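Local coordinates for glycoside hydrolase family protein (Novosphingobium sp. PP1Y, PDB 6Q2F) that probably hydrolyses terminal alpha-L-rhamnose from glycosides, and carries a sodium ion in the crystal, at residues I66-I71 with K111-F116; G168-P173 with V440-Y445; N730-A735 with R759-Y764. All coordinates share one frame; numbering follows the deposited sequence.

Contact 1 of 3, residues I66-I71 with K111-F116; sequences ITKDGI and KDAFRF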
loop_
_atom_site.group_PDB
_atom_site.type_symbol
_atom_site.label_atom_id
_atom_site.label_comp_id
_atom_site.label_asym_id
_atom_site.label_seq_id
_atom_site.Cartn_x
_atom_site.Cartn_y
_atom_site.Cartn_z
ATOM N N ILE A 66 7.338 -9.681 -26.990
ATOM C CA ILE A 66 5.902 -9.600 -27.254
ATOM C C ILE A 66 5.620 -10.196 -28.620
ATOM O O ILE A 66 6.284 -9.847 -29.596
ATOM C CB ILE A 66 5.403 -8.139 -27.255
ATOM C CG1 ILE A 66 5.794 -7.401 -25.972
ATOM C CG2 ILE A 66 3.908 -8.082 -27.504
ATOM C CD1 ILE A 66 6.023 -5.884 -26.215
ATOM N N THR A 67 4.617 -11.072 -28.707
ATOM C CA THR A 67 4.092 -11.478 -30.006
ATOM C C THR A 67 2.575 -11.571 -29.914
ATOM O O THR A 67 2.017 -11.857 -28.849
ATOM C CB THR A 67 4.629 -12.829 -30.512
ATOM O OG1 THR A 67 4.174 -13.883 -29.663
ATOM C CG2 THR A 67 6.162 -12.860 -30.593
ATOM N N LYS A 68 1.910 -11.351 -31.054
ATOM C CA LYS A 68 0.468 -11.565 -31.111
ATOM C C LYS A 68 0.117 -13.026 -30.867
ATOM O O LYS A 68 -0.887 -13.330 -30.215
ATOM C CB LYS A 68 -0.071 -11.091 -32.452
ATOM C CG LYS A 68 -0.296 -9.567 -32.483
ATOM C CD LYS A 68 -0.060 -9.015 -33.871
ATOM C CE LYS A 68 -1.375 -8.766 -34.558
ATOM N NZ LYS A 68 -1.170 -8.435 -35.978
ATOM N N ASP A 69 0.928 -13.942 -31.394
ATOM C CA ASP A 69 0.675 -15.355 -31.174
ATOM C C ASP A 69 0.628 -15.672 -29.691
ATOM O O ASP A 69 -0.264 -16.390 -29.232
ATOM C CB ASP A 69 1.740 -16.191 -31.864
ATOM C CG ASP A 69 1.578 -17.670 -31.570
ATOM O OD1 ASP A 69 0.615 -18.261 -32.076
ATOM O OD2 ASP A 69 2.408 -18.225 -30.835
ATOM N N GLY A 70 1.568 -15.123 -28.927
ATOM C CA GLY A 70 1.590 -15.363 -27.502
ATOM C C GLY A 70 0.457 -14.673 -26.763
ATOM O O GLY A 70 -0.051 -15.205 -25.771
ATOM N N ILE A 71 0.056 -13.488 -27.226
ATOM C CA ILE A 71 -1.023 -12.749 -26.583
ATOM C C ILE A 71 -2.311 -13.562 -26.621
ATOM O O ILE A 71 -3.041 -13.663 -25.623
ATOM C CB ILE A 71 -1.203 -11.384 -27.264
ATOM C CG1 ILE A 71 -0.020 -10.461 -26.938
ATOM C CG2 ILE A 71 -2.535 -10.746 -26.851
ATOM C CD1 ILE A 71 -0.003 -9.168 -27.760
ATOM N N LYS A 111 2.033 -1.182 -31.467
ATOM C CA LYS A 111 0.650 -0.726 -31.376
ATOM C C LYS A 111 -0.298 -1.766 -31.937
ATOM O O LYS A 111 -1.388 -1.979 -31.388
ATOM C CB LYS A 111 0.482 0.627 -32.079
ATOM C CG LYS A 111 1.182 1.769 -31.339
ATOM C CD LYS A 111 0.892 3.148 -31.925
ATOM C CE LYS A 111 1.228 3.276 -33.406
ATOM N NZ LYS A 111 0.846 4.658 -33.861
ATOM N N ASP A 112 0.108 -2.439 -33.010
ATOM C CA ASP A 112 -0.729 -3.493 -33.564
ATOM C C ASP A 112 -0.843 -4.666 -32.598
ATOM O O ASP A 112 -1.917 -5.267 -32.472
ATOM C CB ASP A 112 -0.171 -3.950 -34.908
ATOM C CG ASP A 112 -1.168 -4.775 -35.690
ATOM O OD1 ASP A 112 -2.323 -4.304 -35.855
ATOM O OD2 ASP A 112 -0.818 -5.885 -36.111
ATOM N N ALA A 113 0.234 -4.983 -31.882
ATOM C CA ALA A 113 0.136 -6.002 -30.840
ATOM C C ALA A 113 -0.862 -5.591 -29.764
ATOM O O ALA A 113 -1.715 -6.386 -29.367
ATOM C CB ALA A 113 1.508 -6.266 -30.222
ATOM N N PHE A 114 -0.786 -4.354 -29.289
ATOM C CA PHE A 114 -1.700 -3.934 -28.235
ATOM C C PHE A 114 -3.135 -3.903 -28.737
ATOM O O PHE A 114 -4.059 -4.311 -28.018
ATOM C CB PHE A 114 -1.323 -2.563 -27.652
ATOM C CG PHE A 114 -2.186 -2.192 -26.481
ATOM C CD1 PHE A 114 -1.854 -2.630 -25.210
ATOM C CD2 PHE A 114 -3.367 -1.485 -26.656
ATOM C CE1 PHE A 114 -2.670 -2.339 -24.119
ATOM C CE2 PHE A 114 -4.185 -1.183 -25.564
ATOM C CZ PHE A 114 -3.834 -1.615 -24.297
ATOM N N ARG A 115 -3.341 -3.398 -29.952
ATOM C CA ARG A 115 -4.668 -3.435 -30.555
ATOM C C ARG A 115 -5.209 -4.856 -30.581
ATOM O O ARG A 115 -6.384 -5.095 -30.287
ATOM C CB ARG A 115 -4.623 -2.860 -31.975
ATOM C CG ARG A 115 -5.946 -3.004 -32.721
ATOM C CD ARG A 115 -5.956 -2.234 -34.033
ATOM N NE ARG A 115 -5.718 -0.814 -33.815
ATOM C CZ ARG A 115 -5.863 0.127 -34.743
ATOM N NH1 ARG A 115 -6.256 -0.196 -35.967
ATOM N NH2 ARG A 115 -5.618 1.392 -34.440
ATOM N N PHE A 116 -4.361 -5.809 -30.950
ATOM C CA PHE A 116 -4.761 -7.206 -30.946
ATOM C C PHE A 116 -5.132 -7.669 -29.548
ATOM O O PHE A 116 -6.131 -8.367 -29.372
ATOM C CB PHE A 116 -3.631 -8.061 -31.493
ATOM C CG PHE A 116 -3.986 -9.508 -31.604
ATOM C CD1 PHE A 116 -4.813 -9.944 -32.628
ATOM C CD2 PHE A 116 -3.498 -10.431 -30.693
ATOM C CE1 PHE A 116 -5.135 -11.298 -32.755
ATOM C CE2 PHE A 116 -3.822 -11.785 -30.807
ATOM C CZ PHE A 116 -4.647 -12.211 -31.836
#

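Contact 2 of 3, residues G168-P173 with V440-Y445; sequences GRLASP and VLRLGY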
loop_
_atom_site.group_PDB
_atom_site.type_symbol
_atom_site.label_atom_id
_atom_site.label_comp_id
_atom_site.label_asym_id
_atom_site.label_seq_id
_atom_site.Cartn_x
_atom_site.Cartn_y
_atom_site.Cartn_z
ATOM N N GLY A 168 20.653 47.376 -7.696
ATOM C CA GLY A 168 21.081 46.164 -8.351
ATOM C C GLY A 168 19.980 45.125 -8.440
ATOM O O GLY A 168 18.778 45.407 -8.372
ATOM N N ARG A 169 20.415 43.886 -8.580
ATOM C CA ARG A 169 19.511 42.793 -8.880
ATOM C C ARG A 169 19.374 41.848 -7.699
ATOM O O ARG A 169 20.361 41.505 -7.041
ATOM C CB ARG A 169 20.000 42.027 -10.107
ATOM C CG ARG A 169 19.885 42.817 -11.392
ATOM C CD ARG A 169 20.081 41.882 -12.555
ATOM N NE ARG A 169 21.399 41.261 -12.608
ATOM C CZ ARG A 169 22.460 41.822 -13.179
ATOM N NH1 ARG A 169 22.353 43.007 -13.772
ATOM N NH2 ARG A 169 23.626 41.194 -13.171
ATOM N N LEU A 170 18.138 41.434 -7.438
ATOM C CA LEU A 170 17.898 40.312 -6.544
ATOM C C LEU A 170 18.457 39.048 -7.174
ATOM O O LEU A 170 18.034 38.661 -8.267
ATOM C CB LEU A 170 16.408 40.144 -6.274
ATOM C CG LEU A 170 15.804 40.886 -5.088
ATOM C CD1 LEU A 170 14.347 40.499 -4.936
ATOM C CD2 LEU A 170 16.584 40.593 -3.822
ATOM N N ALA A 171 19.410 38.415 -6.488
ATOM C CA ALA A 171 19.957 37.135 -6.930
ATOM C C ALA A 171 18.834 36.159 -7.267
ATOM O O ALA A 171 17.885 35.993 -6.501
ATOM C CB ALA A 171 20.852 36.538 -5.840
ATOM N N SER A 172 18.938 35.551 -8.439
ATOM C CA SER A 172 17.977 34.551 -8.865
ATOM C C SER A 172 18.016 33.345 -7.925
ATOM O O SER A 172 19.092 32.924 -7.497
ATOM C CB SER A 172 18.283 34.117 -10.300
ATOM O OG SER A 172 18.108 35.179 -11.221
ATOM N N PRO A 173 16.864 32.797 -7.557
ATOM C CA PRO A 173 16.842 31.509 -6.854
ATOM C C PRO A 173 17.444 30.415 -7.716
ATOM O O PRO A 173 17.441 30.518 -8.952
ATOM C CB PRO A 173 15.345 31.262 -6.615
ATOM C CG PRO A 173 14.733 32.605 -6.652
ATOM C CD PRO A 173 15.522 33.384 -7.669
ATOM N N VAL A 440 15.136 40.399 2.477
ATOM C CA VAL A 440 14.347 40.249 1.297
ATOM C C VAL A 440 14.498 38.832 0.805
ATOM O O VAL A 440 15.571 38.367 0.547
ATOM C CB VAL A 440 14.770 41.223 0.218
ATOM C CG1 VAL A 440 13.850 41.137 -0.967
ATOM C CG2 VAL A 440 14.789 42.616 0.778
ATOM N N LEU A 441 13.366 38.182 0.671
ATOM C CA LEU A 441 13.297 36.821 0.251
ATOM C C LEU A 441 12.716 36.705 -1.128
ATOM O O LEU A 441 11.623 37.136 -1.375
ATOM C CB LEU A 441 12.414 36.103 1.244
ATOM C CG LEU A 441 12.337 34.612 1.306
ATOM C CD1 LEU A 441 13.691 34.037 1.060
ATOM C CD2 LEU A 441 11.875 34.220 2.674
ATOM N N ARG A 442 13.476 36.108 -2.021
ATOM C CA ARG A 442 12.999 35.905 -3.346
ATOM C C ARG A 442 12.688 34.427 -3.454
ATOM O O ARG A 442 13.556 33.596 -3.428
ATOM C CB ARG A 442 13.995 36.335 -4.401
ATOM C CG ARG A 442 13.470 36.124 -5.795
ATOM C CD ARG A 442 14.370 36.718 -6.844
ATOM N NE ARG A 442 13.943 36.395 -8.181
ATOM C CZ ARG A 442 14.636 36.675 -9.262
ATOM N NH1 ARG A 442 15.792 37.282 -9.163
ATOM N NH2 ARG A 442 14.178 36.339 -10.443
ATOM N N LEU A 443 11.412 34.137 -3.584
ATOM C CA LEU A 443 10.939 32.774 -3.705
ATOM C C LEU A 443 10.759 32.431 -5.174
ATOM O O LEU A 443 10.256 33.244 -5.954
ATOM C CB LEU A 443 9.618 32.596 -2.957
ATOM C CG LEU A 443 9.669 32.987 -1.487
ATOM C CD1 LEU A 443 8.284 32.827 -0.875
ATOM C CD2 LEU A 443 10.686 32.124 -0.764
ATOM N N GLY A 444 11.169 31.226 -5.542
ATOM C CA GLY A 444 10.892 30.713 -6.866
ATOM C C GLY A 444 10.601 29.239 -6.767
ATOM O O GLY A 444 10.479 28.701 -5.659
ATOM N N TYR A 445 10.467 28.572 -7.905
ATOM C CA TYR A 445 10.397 27.123 -7.900
ATOM C C TYR A 445 11.293 26.566 -8.995
ATOM O O TYR A 445 11.689 27.264 -9.938
ATOM C CB TYR A 445 8.953 26.605 -8.064
ATOM C CG TYR A 445 8.338 26.813 -9.433
ATOM C CD1 TYR A 445 8.623 25.944 -10.490
ATOM C CD2 TYR A 445 7.459 27.872 -9.664
ATOM C CE1 TYR A 445 8.052 26.133 -11.744
ATOM C CE2 TYR A 445 6.878 28.061 -10.906
ATOM C CZ TYR A 445 7.179 27.194 -11.944
ATOM O OH TYR A 445 6.605 27.393 -13.183
#

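Contact 3 of 3, residues N730-A735 with R759-Y764; sequences NVADVA and RYAYDY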
loop_
_atom_site.group_PDB
_atom_site.type_symbol
_atom_site.label_atom_id
_atom_site.label_comp_id
_atom_site.label_asym_id
_atom_site.label_seq_id
_atom_site.Cartn_x
_atom_site.Cartn_y
_atom_site.Cartn_z
ATOM N N ASN A 730 -20.569 -4.635 3.340
ATOM C CA ASN A 730 -19.832 -4.849 4.574
ATOM C C ASN A 730 -20.639 -4.386 5.777
ATOM O O ASN A 730 -21.301 -3.348 5.735
ATOM C CB ASN A 730 -18.513 -4.089 4.557
ATOM C CG ASN A 730 -17.622 -4.492 5.714
ATOM O OD1 ASN A 730 -17.362 -3.715 6.626
ATOM N ND2 ASN A 730 -17.159 -5.732 5.684
ATOM N N VAL A 731 -20.544 -5.142 6.869
ATOM C CA VAL A 731 -21.097 -4.744 8.157
ATOM C C VAL A 731 -19.948 -4.420 9.102
ATOM O O VAL A 731 -19.096 -5.275 9.367
ATOM C CB VAL A 731 -21.992 -5.842 8.746
ATOM C CG1 VAL A 731 -22.373 -5.517 10.204
ATOM C CG2 VAL A 731 -23.247 -5.956 7.914
ATOM N N ALA A 732 -19.955 -3.209 9.660
ATOM C CA ALA A 732 -18.986 -2.819 10.677
ATOM C C ALA A 732 -19.691 -1.943 11.695
ATOM O O ALA A 732 -20.579 -1.172 11.336
ATOM C CB ALA A 732 -17.790 -2.077 10.069
ATOM N N ASP A 733 -19.303 -2.072 12.963
ATOM C CA ASP A 733 -19.939 -1.314 14.028
ATOM C C ASP A 733 -19.150 -0.088 14.442
ATOM O O ASP A 733 -19.744 0.842 14.996
ATOM C CB ASP A 733 -20.162 -2.204 15.259
ATOM C CG ASP A 733 -21.172 -3.303 15.000
ATOM O OD1 ASP A 733 -22.205 -3.030 14.361
ATOM O OD2 ASP A 733 -20.928 -4.441 15.415
ATOM N N VAL A 734 -17.842 -0.055 14.183
ATOM C CA VAL A 734 -16.972 1.009 14.669
ATOM C C VAL A 734 -16.429 1.772 13.469
ATOM O O VAL A 734 -15.933 1.166 12.512
ATOM C CB VAL A 734 -15.834 0.453 15.548
ATOM C CG1 VAL A 734 -14.876 1.564 15.947
ATOM C CG2 VAL A 734 -16.406 -0.235 16.800
ATOM N N ALA A 735 -16.568 3.097 13.496
ATOM C CA ALA A 735 -15.870 3.961 12.551
ATOM C C ALA A 735 -14.637 4.478 13.279
ATOM O O ALA A 735 -14.748 5.277 14.212
ATOM C CB ALA A 735 -16.762 5.111 12.077
ATOM N N ARG A 759 -14.088 -8.427 18.310
ATOM C CA ARG A 759 -15.362 -9.117 18.156
ATOM C C ARG A 759 -16.381 -8.289 17.390
ATOM O O ARG A 759 -17.507 -8.754 17.173
ATOM C CB ARG A 759 -15.897 -9.506 19.543
ATOM C CG ARG A 759 -14.864 -10.311 20.362
ATOM C CD ARG A 759 -15.385 -10.670 21.764
ATOM N NE ARG A 759 -15.840 -9.494 22.496
ATOM C CZ ARG A 759 -16.730 -9.520 23.483
ATOM N NH1 ARG A 759 -17.276 -10.668 23.861
ATOM N NH2 ARG A 759 -17.081 -8.391 24.086
ATOM N N TYR A 760 -15.985 -7.094 16.953
ATOM C CA TYR A 760 -16.775 -6.215 16.114
ATOM C C TYR A 760 -15.930 -5.793 14.916
ATOM O O TYR A 760 -14.717 -5.616 15.038
ATOM C CB TYR A 760 -17.208 -4.941 16.879
ATOM C CG TYR A 760 -17.873 -5.175 18.221
ATOM C CD1 TYR A 760 -17.128 -5.551 19.327
ATOM C CD2 TYR A 760 -19.241 -4.966 18.387
ATOM C CE1 TYR A 760 -17.731 -5.752 20.567
ATOM C CE2 TYR A 760 -19.848 -5.149 19.607
ATOM C CZ TYR A 760 -19.087 -5.551 20.690
ATOM O OH TYR A 760 -19.702 -5.748 21.909
ATOM N N ALA A 761 -16.565 -5.618 13.762
ATOM C CA ALA A 761 -15.821 -5.145 12.605
ATOM C C ALA A 761 -15.713 -3.622 12.628
ATOM O O ALA A 761 -16.477 -2.929 13.305
ATOM C CB ALA A 761 -16.476 -5.600 11.300
ATOM N N TYR A 762 -14.742 -3.103 11.880
ATOM C CA TYR A 762 -14.518 -1.669 11.857
ATOM C C TYR A 762 -14.032 -1.227 10.486
ATOM O O TYR A 762 -13.480 -2.013 9.707
ATOM C CB TYR A 762 -13.511 -1.222 12.924
ATOM C CG TYR A 762 -12.092 -1.712 12.725
ATOM C CD1 TYR A 762 -11.720 -3.009 13.091
ATOM C CD2 TYR A 762 -11.111 -0.864 12.225
ATOM C CE1 TYR A 762 -10.410 -3.459 12.926
ATOM C CE2 TYR A 762 -9.812 -1.297 12.062
ATOM C CZ TYR A 762 -9.462 -2.596 12.404
ATOM O OH TYR A 762 -8.158 -3.012 12.249
ATOM N N ASP A 763 -14.298 0.048 10.204
ATOM C CA ASP A 763 -13.756 0.792 9.079
ATOM C C ASP A 763 -12.949 1.961 9.626
ATOM O O ASP A 763 -13.277 2.518 10.683
ATOM C CB ASP A 763 -14.871 1.365 8.181
ATOM C CG ASP A 763 -15.626 0.305 7.405
ATOM O OD1 ASP A 763 -15.002 -0.708 7.036
ATOM O OD2 ASP A 763 -16.844 0.512 7.154
ATOM N N TYR A 764 -11.904 2.347 8.907
ATOM C CA TYR A 764 -11.288 3.636 9.170
ATOM C C TYR A 764 -12.116 4.732 8.513
ATOM O O TYR A 764 -12.685 4.537 7.432
ATOM C CB TYR A 764 -9.873 3.697 8.613
ATOM C CG TYR A 764 -8.888 2.822 9.328
ATOM C CD1 TYR A 764 -8.590 3.039 10.666
ATOM C CD2 TYR A 764 -8.235 1.792 8.664
ATOM C CE1 TYR A 764 -7.667 2.252 11.331
ATOM C CE2 TYR A 764 -7.308 1.004 9.321
ATOM C CZ TYR A 764 -7.030 1.239 10.649
ATOM O OH TYR A 764 -6.123 0.445 11.295
HETATM O O HOH W 1 -15.012 -4.012 8.175
HETATM O O HOH W 2 -18.984 -1.068 6.616
HETATM O O HOH W 3 -19.352 -5.841 13.420
#

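Contact 1 of 3, residues I66-I71 with K111-F116
Lys68 lies over Phe116 and reaches Asp112, joining the first turn of helix 68-81 to the first half of helix 108-124. These are the first two helices around the (beta/alpha)8 barrel, following strands 56-62 and 85-91, and the contact illustrates how neighbouring barrel helices combine a buried apolar strip with a polar outer edge.

The charged component is a single salt bridge. Lys68 NZ stands 2.6 Å from Asp112 OD2, approaching on the syn side of that oxygen but 30° out of the carboxylate plane. The lysine does not run straight to its partner: bends at chi2 and chi3 turn the ammonium group toward Asp112, and the carboxylate crosses the chain at a slant.

The first part of the lysine chain, before those bends, lies against an aromatic ring. Lys68 CB sits over one face of Phe116, and Lys68 CG is 3.8 Å from Phe116 CD2. With its CG anti to the backbone N (chi1 -176°), Phe116 extends toward the opposite helix, where Ile71 CG2 comes within 4.0 Å of Phe116 CD2.

Deeper down the packing is aliphatic. Ala113 CB is shared by Ile66 CG2 and Ile71 CD1, each 4.1 Å away, and the small side chain is consistent with the near approach of the backbones, Lys68 CA to Ala113 CA 5.6 Å. Ile71 also packs on Trp59 and Trp61, and Ile66 on Trp61, of barrel strand 56-62.

Thr67 caps the N-terminus of helix 68-81: Thr67 OG1 accepts from Gly70 N at 3.0 Å and is also hydrogen-bonded to Pro684 O. Just beyond, the Phe116 ring reaches the backbone of the capped turn, with CE2 3.4 Å from Lys68 O.

Contact 2 of 3, residues G168-P173 with V440-Y445
Pro173 sets its CD over one face of the Arg442 guanidinium, 3.4 Å from Arg442 NE and displaced toward the rim. Ser172 CA covers the same group, 3.5 Å from Arg442 NH1. The proline ring and the arginine chain cross at about a right angle, so Pro173 also spans the aliphatic stem and meets the strand backbone, with CG 3.6 Å from Arg442 O. Gly444, which has no side chain, accommodates the ring next to it.

At the guanidinium edge, near its plane, Leu170 O lies 2.8 Å from Arg442 NH1, but the hydrogen bond is weak because the N-H points well off the oxygen (115°). Leu170 turns its side chain inward, and its CD2 packs 4.0 Å from Val440 CG1, the two side chains again crossing roughly perpendicularly.

The arrangement is a worked case of an irregular segment laid across the face of an antiparallel sheet. Residues 440-445 are part of strand 436-447, which runs between 151-160 and 206-217. The end-to-end directions of 170-173 and 440-444 differ by 39°, and the two do not pair as strands.

What makes Arg442 reach so far is its shape: CG is anti to the backbone N and the chain stays extended to NE, carrying the guanidinium to the 170-173 segment and to Glu208 of strand 206-217. With Glu208 its NH2 forms a salt bridge, a stronger polar link than that to Leu170 O. The segment is further held by a backbone bond between Leu170 and Gly423 and by a hydrogen bond from Ala171 O to the OG of Ser156, which lies beside Arg442 on strand 151-160.

Contact 3 of 3, residues N730-A735 with R759-Y764
Asp733 points its carboxylate at the rim of Tyr760, where two chain segments converge to become neighbouring parallel strands. Strands 734-737 and 762-765, with helix 744-747 between them, form a beta-alpha-beta unit in a mixed sheet, and the contact covers the entry to both strands.

Asp733 OD2 lies in the plane of the Tyr760 ring, at its edge and 3.5 Å from CD2, with the carboxylate turned 71° against the ring. The same oxygen takes a hydrogen bond from a water at 2.9 Å, and this water accepts from Ala761 N at 2.8 Å. Its charge is met by Arg922, while Tyr760 OH is bonded to Val877 O.

Elsewhere in the contact Asn730 and Asp763 approach from opposite directions without a direct bond: Asn730 OD1 faces Asp763 OD1 across 3.8 Å. A second water lies within hydrogen-bonding reach of both residues and can donate to Asn730 OD1 or to Asp763 OD2, the latter at 2.7 Å. Tyr789 OH and His634 ND1 bind the two carboxylate oxygens of Asp763, which together probably hold it in position.

Val734 and Tyr762 share one face of the sheet, CB to CB 3.9 Å, whereas Ala735 and Asp763 occupy the other. Tyr762 sets CG between its backbone N and carbonyl carbon (chi1 66°), and the ring leads away from Val734 to a cation-pi contact with Lys627.

Backbone bonds set the register. Ala761 O receives Asp733 N at 3.0 Å and, weakly, the next amide, Val734 N. One step on, Asp763 N meets Val734 O at 3.0 Å, with an N-H...O angle of 162°.

The three contacts follow one another along the chain, each closing before the next opens, and none touches another. Centres lie about 53 Å apart for contacts 1 and 2, about 45 Å for contacts 1 and 3, and about 53 Å for contacts 2 and 3. Contact 1 joins helices flanking the (beta/alpha)8 barrel, whose strands also carry the sodium ligands: Asp503 and Ser504 follow strand 497-502, Glu583 and Glu586 follow strand 579-582, and Glu644 is in strand 642-649. Contacts 2 and 3 join parts of two other sheets, one antiparallel and one mixed, so the three sample separate parts of a large multidomain enzyme.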